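Local coordinates for protein lipopolysaccharide core heptose(I) kinase RfaP (Pseudomonas aeruginosa, PDB 6DFL) that phosphorylates the first heptose of the lipopolysaccharide inner core with ATP and magnesium, and also has protein-tyrosine kinase activity, at residues K140-R149 and L219-T230; L207-D216 and W249-Y258. One frame throughout, in Å; residues are numbered along the deposited sequence.

Contact 1. Residues K140-R149 and L219-T230; sequences KRALVEAVAR and LTRRDKLRFLRT. With G9S (S-[2-({N-[(2S)-2-hydroxy-3,3-dimethyl-4-(phosphonooxy)butanoyl]-beta-alanyl}amino)ethyl] hexadecanethioate), chain C.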
loop_
_atom_site.group_PDB
_atom_site.type_symbol
_atom_site.label_atom_id
_atom_site.label_comp_id
_atom_site.label_asym_id
_atom_site.label_seq_id
_atom_site.Cartn_x
_atom_site.Cartn_y
_atom_site.Cartn_z
ATOM N N LYS A 140 -0.132 -10.840 -7.635
ATOM C CA LYS A 140 0.408 -9.500 -7.789
ATOM C C LYS A 140 -0.699 -8.462 -7.696
ATOM O O LYS A 140 -0.675 -7.578 -6.833
ATOM C CB LYS A 140 1.146 -9.404 -9.119
ATOM C CG LYS A 140 1.801 -8.078 -9.378
ATOM C CD LYS A 140 2.379 -8.090 -10.765
ATOM C CE LYS A 140 3.071 -6.796 -11.071
ATOM N NZ LYS A 140 3.320 -6.739 -12.537
ATOM N N ARG A 141 -1.713 -8.584 -8.555
ATOM C CA ARG A 141 -2.770 -7.577 -8.597
ATOM C C ARG A 141 -3.538 -7.507 -7.277
ATOM O O ARG A 141 -3.896 -6.419 -6.813
ATOM C CB ARG A 141 -3.690 -7.862 -9.779
ATOM C CG ARG A 141 -2.990 -7.702 -11.134
ATOM C CD ARG A 141 -3.989 -7.884 -12.281
ATOM N NE ARG A 141 -4.082 -9.264 -12.746
ATOM C CZ ARG A 141 -3.500 -9.715 -13.853
ATOM N NH1 ARG A 141 -2.771 -8.902 -14.614
ATOM N NH2 ARG A 141 -3.655 -10.983 -14.200
ATOM N N ALA A 142 -3.751 -8.645 -6.624
ATOM C CA ALA A 142 -4.401 -8.611 -5.319
ATOM C C ALA A 142 -3.595 -7.803 -4.305
ATOM O O ALA A 142 -4.180 -7.079 -3.488
ATOM C CB ALA A 142 -4.623 -10.032 -4.815
ATOM N N LEU A 143 -2.257 -7.902 -4.336
ATOM C CA LEU A 143 -1.441 -7.112 -3.414
ATOM C C LEU A 143 -1.471 -5.631 -3.776
ATOM O O LEU A 143 -1.680 -4.778 -2.909
ATOM C CB LEU A 143 -0.010 -7.639 -3.404
ATOM C CG LEU A 143 0.129 -8.959 -2.663
ATOM C CD1 LEU A 143 1.433 -9.635 -3.004
ATOM C CD2 LEU A 143 0.041 -8.720 -1.179
ATOM N N VAL A 144 -1.269 -5.306 -5.057
ATOM C CA VAL A 144 -1.428 -3.927 -5.508
ATOM C C VAL A 144 -2.750 -3.357 -5.003
ATOM O O VAL A 144 -2.804 -2.242 -4.472
ATOM C CB VAL A 144 -1.346 -3.847 -7.043
ATOM C CG1 VAL A 144 -1.800 -2.479 -7.504
ATOM C CG2 VAL A 144 0.070 -4.140 -7.529
ATOM N N GLU A 145 -3.839 -4.121 -5.154
ATOM C CA GLU A 145 -5.144 -3.582 -4.787
ATOM C C GLU A 145 -5.297 -3.512 -3.282
ATOM O O GLU A 145 -5.884 -2.557 -2.762
ATOM C CB GLU A 145 -6.269 -4.417 -5.400
ATOM C CG GLU A 145 -6.234 -4.405 -6.906
ATOM C CD GLU A 145 -7.453 -5.080 -7.512
ATOM O OE1 GLU A 145 -8.425 -5.303 -6.754
ATOM O OE2 GLU A 145 -7.432 -5.384 -8.730
ATOM N N ALA A 146 -4.787 -4.513 -2.566
ATOM C CA ALA A 146 -4.892 -4.481 -1.115
ATOM C C ALA A 146 -4.183 -3.260 -0.530
ATOM O O ALA A 146 -4.585 -2.754 0.525
ATOM C CB ALA A 146 -4.323 -5.767 -0.522
ATOM N N VAL A 147 -3.158 -2.742 -1.207
ATOM C CA VAL A 147 -2.501 -1.562 -0.658
ATOM C C VAL A 147 -3.286 -0.323 -1.034
ATOM O O VAL A 147 -3.461 0.591 -0.218
ATOM C CB VAL A 147 -1.035 -1.471 -1.125
ATOM C CG1 VAL A 147 -0.384 -0.220 -0.581
ATOM C CG2 VAL A 147 -0.280 -2.720 -0.699
ATOM N N ALA A 148 -3.749 -0.274 -2.280
ATOM C CA ALA A 148 -4.682 0.769 -2.693
ATOM C C ALA A 148 -5.829 0.914 -1.697
ATOM O O ALA A 148 -6.161 2.027 -1.290
ATOM C CB ALA A 148 -5.189 0.473 -4.091
ATOM N N ARG A 149 -6.376 -0.198 -1.205
ATOM C CA ARG A 149 -7.483 -0.091 -0.258
ATOM C C ARG A 149 -7.034 0.469 1.079
ATOM O O ARG A 149 -7.737 1.285 1.691
ATOM C CB ARG A 149 -8.156 -1.448 -0.055
ATOM C CG ARG A 149 -9.139 -1.814 -1.159
ATOM C CD ARG A 149 -9.942 -3.061 -0.813
ATOM N NE ARG A 149 -9.107 -4.191 -0.384
ATOM C CZ ARG A 149 -8.728 -5.192 -1.178
ATOM N NH1 ARG A 149 -9.108 -5.202 -2.458
ATOM N NH2 ARG A 149 -7.969 -6.181 -0.691
ATOM N N LEU A 219 5.848 -3.161 -12.219
ATOM C CA LEU A 219 4.460 -2.745 -12.350
ATOM C C LEU A 219 4.223 -2.288 -13.777
ATOM O O LEU A 219 4.850 -1.328 -14.241
ATOM C CB LEU A 219 4.123 -1.622 -11.373
ATOM C CG LEU A 219 4.277 -1.921 -9.874
ATOM C CD1 LEU A 219 3.907 -0.733 -9.020
ATOM C CD2 LEU A 219 3.500 -3.131 -9.443
ATOM N N THR A 220 3.297 -2.963 -14.467
ATOM C CA THR A 220 2.863 -2.499 -15.770
ATOM C C THR A 220 2.140 -1.170 -15.610
ATOM O O THR A 220 1.791 -0.757 -14.502
ATOM C CB THR A 220 1.943 -3.524 -16.435
ATOM O OG1 THR A 220 0.608 -3.394 -15.908
ATOM C CG2 THR A 220 2.469 -4.942 -16.190
ATOM N N ARG A 221 1.916 -0.487 -16.738
ATOM C CA ARG A 221 1.074 0.698 -16.687
ATOM C C ARG A 221 -0.285 0.352 -16.123
ATOM O O ARG A 221 -0.910 1.178 -15.452
ATOM C CB ARG A 221 0.913 1.320 -18.069
ATOM C CG ARG A 221 2.158 1.945 -18.623
ATOM C CD ARG A 221 1.973 2.196 -20.087
ATOM N NE ARG A 221 3.211 2.038 -20.834
ATOM C CZ ARG A 221 3.282 1.519 -22.057
ATOM N NH1 ARG A 221 2.182 1.092 -22.669
ATOM N NH2 ARG A 221 4.458 1.417 -22.664
ATOM N N ARG A 222 -0.739 -0.877 -16.346
ATOM C CA ARG A 222 -2.083 -1.235 -15.925
ATOM C C ARG A 222 -2.129 -1.603 -14.451
ATOM O O ARG A 222 -3.139 -1.345 -13.785
ATOM C CB ARG A 222 -2.614 -2.364 -16.811
ATOM C CG ARG A 222 -3.147 -1.833 -18.127
ATOM C CD ARG A 222 -2.965 -2.796 -19.277
ATOM N NE ARG A 222 -1.620 -2.687 -19.821
ATOM C CZ ARG A 222 -0.688 -3.618 -19.705
ATOM N NH1 ARG A 222 0.502 -3.398 -20.233
ATOM N NH2 ARG A 222 -0.949 -4.759 -19.078
ATOM N N ASP A 223 -1.057 -2.188 -13.916
ATOM C CA ASP A 223 -0.993 -2.356 -12.469
ATOM C C ASP A 223 -1.075 -1.014 -11.759
ATOM O O ASP A 223 -1.588 -0.934 -10.644
ATOM C CB ASP A 223 0.283 -3.093 -12.070
ATOM C CG ASP A 223 0.426 -4.437 -12.757
ATOM O OD1 ASP A 223 -0.605 -5.131 -12.982
ATOM O OD2 ASP A 223 1.588 -4.804 -13.067
ATOM N N LYS A 224 -0.610 0.055 -12.392
ATOM C CA LYS A 224 -0.693 1.359 -11.746
ATOM C C LYS A 224 -2.096 1.956 -11.858
ATOM O O LYS A 224 -2.589 2.562 -10.897
ATOM C CB LYS A 224 0.363 2.310 -12.334
ATOM C CG LYS A 224 1.821 1.856 -12.138
ATOM C CD LYS A 224 2.778 2.712 -12.956
ATOM C CE LYS A 224 4.096 1.994 -13.183
ATOM N NZ LYS A 224 5.082 2.885 -13.864
ATOM N N LEU A 225 -2.752 1.801 -13.019
ATOM C CA LEU A 225 -4.157 2.214 -13.143
ATOM C C LEU A 225 -5.047 1.414 -12.202
ATOM O O LEU A 225 -5.916 1.981 -11.533
ATOM C CB LEU A 225 -4.639 2.069 -14.589
ATOM C CG LEU A 225 -3.859 2.828 -15.662
ATOM C CD1 LEU A 225 -4.260 2.384 -17.053
ATOM C CD2 LEU A 225 -4.061 4.309 -15.481
ATOM N N ARG A 226 -4.858 0.092 -12.144
ATOM C CA ARG A 226 -5.537 -0.693 -11.120
ATOM C C ARG A 226 -5.356 -0.059 -9.752
ATOM O O ARG A 226 -6.320 0.101 -9.000
ATOM C CB ARG A 226 -5.000 -2.126 -11.104
ATOM C CG ARG A 226 -5.756 -3.113 -11.951
ATOM C CD ARG A 226 -5.011 -4.410 -12.195
ATOM N NE ARG A 226 -5.369 -4.999 -13.485
ATOM C CZ ARG A 226 -4.563 -5.070 -14.547
ATOM N NH1 ARG A 226 -3.312 -4.616 -14.487
ATOM N NH2 ARG A 226 -5.003 -5.612 -15.681
ATOM N N PHE A 227 -4.120 0.330 -9.412
ATOM C CA PHE A 227 -3.906 0.958 -8.118
ATOM C C PHE A 227 -4.745 2.218 -7.978
ATOM O O PHE A 227 -5.380 2.429 -6.943
ATOM C CB PHE A 227 -2.427 1.304 -7.890
ATOM C CG PHE A 227 -2.187 1.901 -6.547
ATOM C CD1 PHE A 227 -1.855 1.094 -5.475
ATOM C CD2 PHE A 227 -2.401 3.240 -6.320
ATOM C CE1 PHE A 227 -1.696 1.624 -4.212
ATOM C CE2 PHE A 227 -2.232 3.772 -5.053
ATOM C CZ PHE A 227 -1.882 2.960 -4.004
ATOM N N LEU A 228 -4.685 3.107 -8.972
ATOM C CA LEU A 228 -5.342 4.408 -8.854
ATOM C C LEU A 228 -6.855 4.260 -8.700
ATOM O O LEU A 228 -7.472 4.940 -7.864
ATOM C CB LEU A 228 -5.016 5.259 -10.075
ATOM C CG LEU A 228 -3.550 5.712 -10.196
ATOM C CD1 LEU A 228 -3.254 6.191 -11.619
ATOM C CD2 LEU A 228 -3.271 6.809 -9.189
ATOM N N ARG A 229 -7.457 3.375 -9.500
ATOM C CA ARG A 229 -8.894 3.130 -9.414
ATOM C C ARG A 229 -9.276 2.669 -8.016
ATOM O O ARG A 229 -10.170 3.243 -7.382
ATOM C CB ARG A 229 -9.315 2.092 -10.463
ATOM C CG ARG A 229 -10.775 1.678 -10.361
ATOM C CD ARG A 229 -11.283 1.058 -11.682
ATOM N NE ARG A 229 -10.771 -0.291 -11.936
ATOM C CZ ARG A 229 -10.500 -0.767 -13.152
ATOM N NH1 ARG A 229 -10.671 -0.005 -14.226
ATOM N NH2 ARG A 229 -10.047 -2.003 -13.302
ATOM N N THR A 230 -8.602 1.635 -7.510
ATOM C CA THR A 230 -8.940 1.153 -6.177
ATOM C C THR A 230 -8.631 2.208 -5.128
ATOM O O THR A 230 -9.372 2.358 -4.149
ATOM C CB THR A 230 -8.180 -0.125 -5.889
ATOM O OG1 THR A 230 -8.402 -1.041 -6.957
ATOM C CG2 THR A 230 -8.629 -0.764 -4.595
HETATM C C1 G9S C . -0.980 5.876 -16.520
HETATM C C2 G9S C . -0.203 5.147 -18.804
HETATM C C3 G9S C . 0.561 5.451 -20.083
HETATM C C4 G9S C . 0.072 6.649 -20.876
HETATM C C5 G9S C . -1.951 8.283 -20.484
HETATM C C6 G9S C . -3.823 6.873 -21.741
HETATM C C7 G9S C . -4.433 6.822 -23.121
HETATM C C8 G9S C . -3.283 5.512 -21.390
HETATM C C10 G9S C . 0.498 7.117 -13.600
HETATM C C11 G9S C . 1.441 7.940 -12.768
HETATM C C12 G9S C . 1.799 7.340 -11.428
HETATM C C13 G9S C . 1.264 5.942 -11.172
HETATM C C14 G9S C . 0.263 5.800 -10.016
HETATM C C15 G9S C . 0.801 5.265 -8.698
HETATM C C16 G9S C . 1.058 3.780 -8.592
HETATM N N2 G9S C . -0.262 6.139 -17.740
HETATM C C19 G9S C . -0.231 5.118 -15.453
HETATM C C20 G9S C . -4.903 7.264 -20.779
HETATM C C21 G9S C . 0.981 3.133 -7.213
HETATM C C22 G9S C . 1.777 1.836 -7.084
HETATM C C23 G9S C . 2.113 1.330 -5.713
HETATM C C24 G9S C . 1.581 -0.045 -5.368
HETATM C C25 G9S C . 2.059 -0.747 -4.102
HETATM C C26 G9S C . 1.934 -2.272 -4.042
HETATM C C27 G9S C . 3.111 -3.086 -4.548
HETATM C C28 G9S C . 3.074 -4.553 -4.244
HETATM C C29 G9S C . 4.164 -5.114 -3.386
HETATM C C30 G9S C . -2.693 7.952 -21.787
HETATM N N3 G9S C . -0.671 7.671 -20.097
HETATM O O2 G9S C . -0.781 4.073 -18.677
HETATM O O3 G9S C . -0.706 7.346 -13.629
HETATM O O4 G9S C . -2.443 9.112 -19.725
HETATM O O5 G9S C . -1.780 7.726 -22.798
HETATM O O6 G9S C . -4.439 8.020 -23.832
HETATM O O8 G9S C . -5.176 9.425 -25.798
HETATM O O9 G9S C . -6.851 8.811 -24.032
HETATM P P1 G9S C . -5.623 8.374 -24.804
HETATM S S1 G9S C . 1.182 5.970 -14.768
#

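Contact 2. Residues L207-D216 and W249-Y258; sequences LAALYFSALD and WMERKAEKLY. With G9S (S-[2-({N-[(2S)-2-hydroxy-3,3-dimethyl-4-(phosphonooxy)butanoyl]-beta-alanyl}amino)ethyl] hexadecanethioate), chain C.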
loop_
_atom_site.group_PDB
_atom_site.type_symbol
_atom_site.label_atom_id
_atom_site.label_comp_id
_atom_site.label_asym_id
_atom_site.label_seq_id
_atom_site.Cartn_x
_atom_site.Cartn_y
_atom_site.Cartn_z
ATOM N N LEU A 207 1.085 9.206 -1.640
ATOM C CA LEU A 207 0.945 8.523 -2.920
ATOM C C LEU A 207 2.222 8.608 -3.731
ATOM O O LEU A 207 2.613 7.643 -4.390
ATOM C CB LEU A 207 -0.198 9.126 -3.734
ATOM C CG LEU A 207 -1.659 8.948 -3.324
ATOM C CD1 LEU A 207 -2.512 9.728 -4.304
ATOM C CD2 LEU A 207 -2.017 7.480 -3.297
ATOM N N ALA A 208 2.854 9.776 -3.741
ATOM C CA ALA A 208 4.156 9.915 -4.377
ATOM C C ALA A 208 5.153 8.936 -3.779
ATOM O O ALA A 208 5.786 8.151 -4.492
ATOM C CB ALA A 208 4.646 11.353 -4.227
ATOM N N ALA A 209 5.290 8.952 -2.456
ATOM C CA ALA A 209 6.286 8.101 -1.816
ATOM C C ALA A 209 5.974 6.628 -2.055
ATOM O O ALA A 209 6.875 5.839 -2.364
ATOM C CB ALA A 209 6.355 8.417 -0.326
ATOM N N LEU A 210 4.698 6.235 -1.955
ATOM C CA LEU A 210 4.386 4.833 -2.200
ATOM C C LEU A 210 4.816 4.426 -3.598
ATOM O O LEU A 210 5.434 3.369 -3.784
ATOM C CB LEU A 210 2.908 4.575 -1.984
ATOM C CG LEU A 210 2.626 3.092 -2.122
ATOM C CD1 LEU A 210 3.381 2.300 -1.092
ATOM C CD2 LEU A 210 1.127 2.836 -2.012
ATOM N N TYR A 211 4.571 5.291 -4.580
ATOM C CA TYR A 211 4.967 4.994 -5.950
ATOM C C TYR A 211 6.490 4.887 -6.082
ATOM O O TYR A 211 7.003 3.936 -6.677
ATOM C CB TYR A 211 4.421 6.069 -6.885
ATOM C CG TYR A 211 4.674 5.811 -8.350
ATOM C CD1 TYR A 211 4.717 4.520 -8.853
ATOM C CD2 TYR A 211 4.889 6.864 -9.228
ATOM C CE1 TYR A 211 4.955 4.282 -10.198
ATOM C CE2 TYR A 211 5.120 6.638 -10.571
ATOM C CZ TYR A 211 5.166 5.345 -11.045
ATOM O OH TYR A 211 5.400 5.117 -12.383
ATOM N N PHE A 212 7.232 5.861 -5.559
ATOM C CA PHE A 212 8.680 5.806 -5.758
ATOM C C PHE A 212 9.277 4.601 -5.065
ATOM O O PHE A 212 10.249 4.032 -5.559
ATOM C CB PHE A 212 9.325 7.104 -5.297
ATOM C CG PHE A 212 8.702 8.324 -5.934
ATOM C CD1 PHE A 212 8.150 8.242 -7.204
ATOM C CD2 PHE A 212 8.633 9.531 -5.265
ATOM C CE1 PHE A 212 7.574 9.333 -7.803
ATOM C CE2 PHE A 212 8.037 10.638 -5.875
ATOM C CZ PHE A 212 7.511 10.524 -7.141
ATOM N N SER A 213 8.675 4.140 -3.977
ATOM C CA SER A 213 9.197 2.924 -3.373
ATOM C C SER A 213 8.936 1.691 -4.221
ATOM O O SER A 213 9.398 0.608 -3.861
ATOM C CB SER A 213 8.608 2.732 -1.973
ATOM O OG SER A 213 7.403 1.985 -2.003
ATOM N N ALA A 214 8.216 1.797 -5.345
ATOM C CA ALA A 214 7.788 0.585 -6.034
ATOM C C ALA A 214 8.162 0.580 -7.511
ATOM O O ALA A 214 7.647 -0.256 -8.264
ATOM C CB ALA A 214 6.287 0.378 -5.848
ATOM N N LEU A 215 9.086 1.454 -7.924
ATOM C CA LEU A 215 9.496 1.589 -9.320
ATOM C C LEU A 215 10.246 0.386 -9.872
ATOM O O LEU A 215 10.463 0.328 -11.089
ATOM C CB LEU A 215 10.372 2.823 -9.491
ATOM C CG LEU A 215 9.684 4.103 -9.041
ATOM C CD1 LEU A 215 10.607 5.282 -9.217
ATOM C CD2 LEU A 215 8.336 4.297 -9.805
ATOM N N ASP A 216 10.617 -0.582 -9.040
ATOM C CA ASP A 216 11.555 -1.616 -9.447
ATOM C C ASP A 216 10.971 -3.017 -9.309
ATOM O O ASP A 216 11.717 -3.991 -9.194
ATOM C CB ASP A 216 12.849 -1.479 -8.631
ATOM C CG ASP A 216 13.976 -2.302 -9.189
ATOM O OD1 ASP A 216 14.335 -2.088 -10.369
ATOM O OD2 ASP A 216 14.487 -3.170 -8.449
ATOM N N TRP A 249 3.477 14.687 -12.812
ATOM C CA TRP A 249 4.614 14.974 -11.953
ATOM C C TRP A 249 5.217 13.689 -11.416
ATOM O O TRP A 249 6.420 13.459 -11.564
ATOM C CB TRP A 249 4.192 15.886 -10.809
ATOM C CG TRP A 249 5.278 16.062 -9.808
ATOM C CD1 TRP A 249 6.311 16.956 -9.868
ATOM C CD2 TRP A 249 5.451 15.329 -8.595
ATOM N NE1 TRP A 249 7.110 16.827 -8.766
ATOM C CE2 TRP A 249 6.612 15.833 -7.968
ATOM C CE3 TRP A 249 4.745 14.297 -7.976
ATOM C CZ2 TRP A 249 7.078 15.339 -6.748
ATOM C CZ3 TRP A 249 5.214 13.802 -6.770
ATOM C CH2 TRP A 249 6.374 14.321 -6.170
HETATM N N MSE A 250 4.390 12.820 -10.827
HETATM C CA MSE A 250 4.893 11.559 -10.302
HETATM C C MSE A 250 5.598 10.781 -11.378
HETATM O O MSE A 250 6.637 10.201 -11.137
HETATM C CB MSE A 250 3.791 10.701 -9.717
HETATM C CG MSE A 250 3.184 11.241 -8.452
HETATM SE SE MSE A 250 1.525 10.341 -7.960
HETATM C CE MSE A 250 2.122 8.520 -7.777
ATOM N N GLU A 251 5.051 10.774 -12.587
ATOM C CA GLU A 251 5.723 10.022 -13.636
ATOM C C GLU A 251 7.066 10.654 -13.988
ATOM O O GLU A 251 7.995 9.946 -14.383
ATOM C CB GLU A 251 4.824 9.911 -14.866
ATOM C CG GLU A 251 5.167 8.735 -15.782
ATOM C CD GLU A 251 5.490 7.451 -15.026
ATOM O OE1 GLU A 251 6.530 6.813 -15.335
ATOM O OE2 GLU A 251 4.715 7.081 -14.120
ATOM N N ARG A 252 7.187 11.973 -13.830
ATOM C CA ARG A 252 8.415 12.661 -14.196
ATOM C C ARG A 252 9.498 12.426 -13.153
ATOM O O ARG A 252 10.642 12.108 -13.491
ATOM C CB ARG A 252 8.140 14.150 -14.362
ATOM C CG ARG A 252 7.672 14.537 -15.729
ATOM C CD ARG A 252 7.860 16.030 -15.928
ATOM N NE ARG A 252 7.418 16.782 -14.756
ATOM C CZ ARG A 252 6.142 17.060 -14.494
ATOM N NH1 ARG A 252 5.187 16.652 -15.323
ATOM N NH2 ARG A 252 5.820 17.750 -13.407
ATOM N N LYS A 253 9.144 12.583 -11.876
ATOM C CA LYS A 253 10.033 12.198 -10.788
ATOM C C LYS A 253 10.449 10.733 -10.897
ATOM O O LYS A 253 11.635 10.404 -10.780
ATOM C CB LYS A 253 9.355 12.467 -9.452
ATOM C CG LYS A 253 10.310 12.514 -8.280
ATOM C CD LYS A 253 9.994 13.709 -7.420
ATOM C CE LYS A 253 11.010 13.880 -6.302
ATOM N NZ LYS A 253 10.705 15.106 -5.500
ATOM N N ALA A 254 9.484 9.837 -11.138
ATOM C CA ALA A 254 9.796 8.411 -11.220
ATOM C C ALA A 254 10.766 8.100 -12.354
ATOM O O ALA A 254 11.597 7.191 -12.222
ATOM C CB ALA A 254 8.517 7.590 -11.387
ATOM N N GLU A 255 10.679 8.831 -13.470
ATOM C CA GLU A 255 11.664 8.675 -14.537
ATOM C C GLU A 255 13.076 8.993 -14.039
ATOM O O GLU A 255 13.976 8.149 -14.119
ATOM C CB GLU A 255 11.288 9.554 -15.729
ATOM C CG GLU A 255 10.353 8.858 -16.724
ATOM C CD GLU A 255 9.553 9.829 -17.614
ATOM O OE1 GLU A 255 10.063 10.942 -17.897
ATOM O OE2 GLU A 255 8.414 9.473 -18.028
ATOM N N LYS A 256 13.284 10.211 -13.507
ATOM C CA LYS A 256 14.609 10.618 -13.033
ATOM C C LYS A 256 15.135 9.669 -11.966
ATOM O O LYS A 256 16.313 9.296 -11.985
ATOM C CB LYS A 256 14.575 12.048 -12.485
ATOM C CG LYS A 256 14.483 13.127 -13.552
ATOM C CD LYS A 256 14.413 14.513 -12.930
ATOM C CE LYS A 256 13.012 15.097 -13.044
ATOM N NZ LYS A 256 12.559 15.172 -14.459
ATOM N N LEU A 257 14.269 9.257 -11.037
ATOM C CA LEU A 257 14.673 8.328 -9.989
ATOM C C LEU A 257 15.140 6.985 -10.540
ATOM O O LEU A 257 15.882 6.271 -9.856
ATOM C CB LEU A 257 13.522 8.120 -9.007
ATOM C CG LEU A 257 13.164 9.317 -8.124
ATOM C CD1 LEU A 257 11.805 9.112 -7.478
ATOM C CD2 LEU A 257 14.210 9.526 -7.061
ATOM N N TYR A 258 14.731 6.624 -11.753
ATOM C CA TYR A 258 15.191 5.387 -12.366
ATOM C C TYR A 258 16.570 5.619 -12.989
ATOM O O TYR A 258 16.729 6.457 -13.888
ATOM C CB TYR A 258 14.156 4.889 -13.384
ATOM C CG TYR A 258 13.932 3.402 -13.248
ATOM C CD1 TYR A 258 13.416 2.867 -12.069
ATOM C CD2 TYR A 258 14.291 2.522 -14.269
ATOM C CE1 TYR A 258 13.249 1.494 -11.912
ATOM C CE2 TYR A 258 14.119 1.146 -14.126
ATOM C CZ TYR A 258 13.599 0.635 -12.945
ATOM O OH TYR A 258 13.438 -0.735 -12.794
HETATM C C1 G9S C . -0.980 5.876 -16.520
HETATM C C2 G9S C . -0.203 5.147 -18.804
HETATM C C3 G9S C . 0.561 5.451 -20.083
HETATM C C4 G9S C . 0.072 6.649 -20.876
HETATM C C5 G9S C . -1.951 8.283 -20.484
HETATM C C6 G9S C . -3.823 6.873 -21.741
HETATM C C7 G9S C . -4.433 6.822 -23.121
HETATM C C8 G9S C . -3.283 5.512 -21.390
HETATM C C10 G9S C . 0.498 7.117 -13.600
HETATM C C11 G9S C . 1.441 7.940 -12.768
HETATM C C12 G9S C . 1.799 7.340 -11.428
HETATM C C13 G9S C . 1.264 5.942 -11.172
HETATM C C14 G9S C . 0.263 5.800 -10.016
HETATM C C15 G9S C . 0.801 5.265 -8.698
HETATM C C16 G9S C . 1.058 3.780 -8.592
HETATM N N2 G9S C . -0.262 6.139 -17.740
HETATM C C19 G9S C . -0.231 5.118 -15.453
HETATM C C20 G9S C . -4.903 7.264 -20.779
HETATM C C21 G9S C . 0.981 3.133 -7.213
HETATM C C22 G9S C . 1.777 1.836 -7.084
HETATM C C23 G9S C . 2.113 1.330 -5.713
HETATM C C24 G9S C . 1.581 -0.045 -5.368
HETATM C C25 G9S C . 2.059 -0.747 -4.102
HETATM C C26 G9S C . 1.934 -2.272 -4.042
HETATM C C27 G9S C . 3.111 -3.086 -4.548
HETATM C C28 G9S C . 3.074 -4.553 -4.244
HETATM C C29 G9S C . 4.164 -5.114 -3.386
HETATM C C30 G9S C . -2.693 7.952 -21.787
HETATM N N3 G9S C . -0.671 7.671 -20.097
HETATM O O2 G9S C . -0.781 4.073 -18.677
HETATM O O3 G9S C . -0.706 7.346 -13.629
HETATM O O4 G9S C . -2.443 9.112 -19.725
HETATM O O5 G9S C . -1.780 7.726 -22.798
HETATM O O6 G9S C . -4.439 8.020 -23.832
HETATM O O8 G9S C . -5.176 9.425 -25.798
HETATM O O9 G9S C . -6.851 8.811 -24.032
HETATM P P1 G9S C . -5.623 8.374 -24.804
HETATM S S1 G9S C . 1.182 5.970 -14.768
#

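Contact 1. Residues K140-R149 and L219-T230
K140 and D223 form the charged end of this helix pair. With CG anti to the backbone N (chi1 -178°) and the chain extended beyond it, K140 carries NZ to 2.7 Å from D223 OD2, a salt bridge approached from the syn side but 34° out of the carboxylate plane. T220 N reaches the same D223 OD2 from the other face of that plane, while D223 N donates to T220 OG1 over 2.9 Å; this reciprocal pair is a capping box that starts helix 221-232. D223 OD1 lies 3.1 Å from R226 NH1, which ties the carboxylate to a second cation. R141 CD rests over one face of the R226 guanidinium, 3.4 Å from R226 NE. Acidic side chains of the partner protein chain form salt bridges with K140 and R226, and a backbone group of that chain holds R141, so these cations also face an interface.

Further along, the contact turns apolar. V144 CG1 packs on F227 CB. The F227 ring is sandwiched: A148 CB makes a CH-pi contact 3.9 Å from the ring centroid, and C21 of the palmitoyl chain of the bound thioester G9S lies 3.5 Å from F227 CG on the opposite face. T230 CB closes on A148 CB at 3.5 Å.

The segment axes approach to 8.3 Å, their N-to-C directions differing by 31°. Helix 221-232 thus packs on helix 137-156 and also lines the G9S pocket, with R221, K224, L225, F227 and L228. Helix 200-212 adds L207 and L210 against F227, strand 184-186 backs helix 137-156 through L184, and helix 236-242 packs on L225.

Contact 2. Residues L207-D216 and W249-Y258
The Y211 side chain runs past M250, A254 and E251 of helix 244-257. Its CB lies 3.5 Å from the CE methyl of selenomethionine M250, and CG and CD2 continue past the same methyl. CD1 turns to C16 of the G9S acyl chain, at 3.7 Å, and CE1 comes nearest G9S C13, at 4.2 Å. CE2 is 3.5 Å from G9S C12 and also packs on A254 CB; C13 sits over the ring centre, on the face opposite L215 CD2. CZ lies near both E251 OE2 and G9S C12. At the tip, Y211 OH donates to the syn lone pair of E251 OE2 over 2.7 Å. E251 gets there by a bend at chi2 (42°), which brings its carboxylate back from a CB that points away.

F212 is a knob among M250, K253, A254 and L257: L257 CD1 covers one ring face, 3.8 Å from the centroid, while K253 CB comes within 3.5 Å of F212 CZ. W249 CZ3 touches A208 CB at 3.6 Å.

Also bonded to K224 NZ, the Y211 hydroxyl bridges groups of probably opposite charge, which fix its position while the apolar neighbours hold the ring plane. Apolar contacts thus flank the acyl chain, with a hydrogen-bonded polar group near its thioester end.

The centres of contacts 1 and 2 lie 15 Å apart, in the same half of the chain, and both touch G9S. Their segments alternate along the chain: 140-149, 207-216, 219-230, 249-258. Helices 200-212 and 221-232 are consecutive, and the contacts join directly through L210, whose CD2 lies 3.6 Å from F227 CZ and 3.7 Å from V147 CG1. Helices 137-156, 200-212, 221-232 and 244-257 belong to the mainly helical C-terminal lobe of the kinase fold, away from the five-stranded antiparallel sheet of the N-terminal lobe. The acyl chain threads between them, contact 1 and contact 2 each supplying part of one continuous lipid pocket.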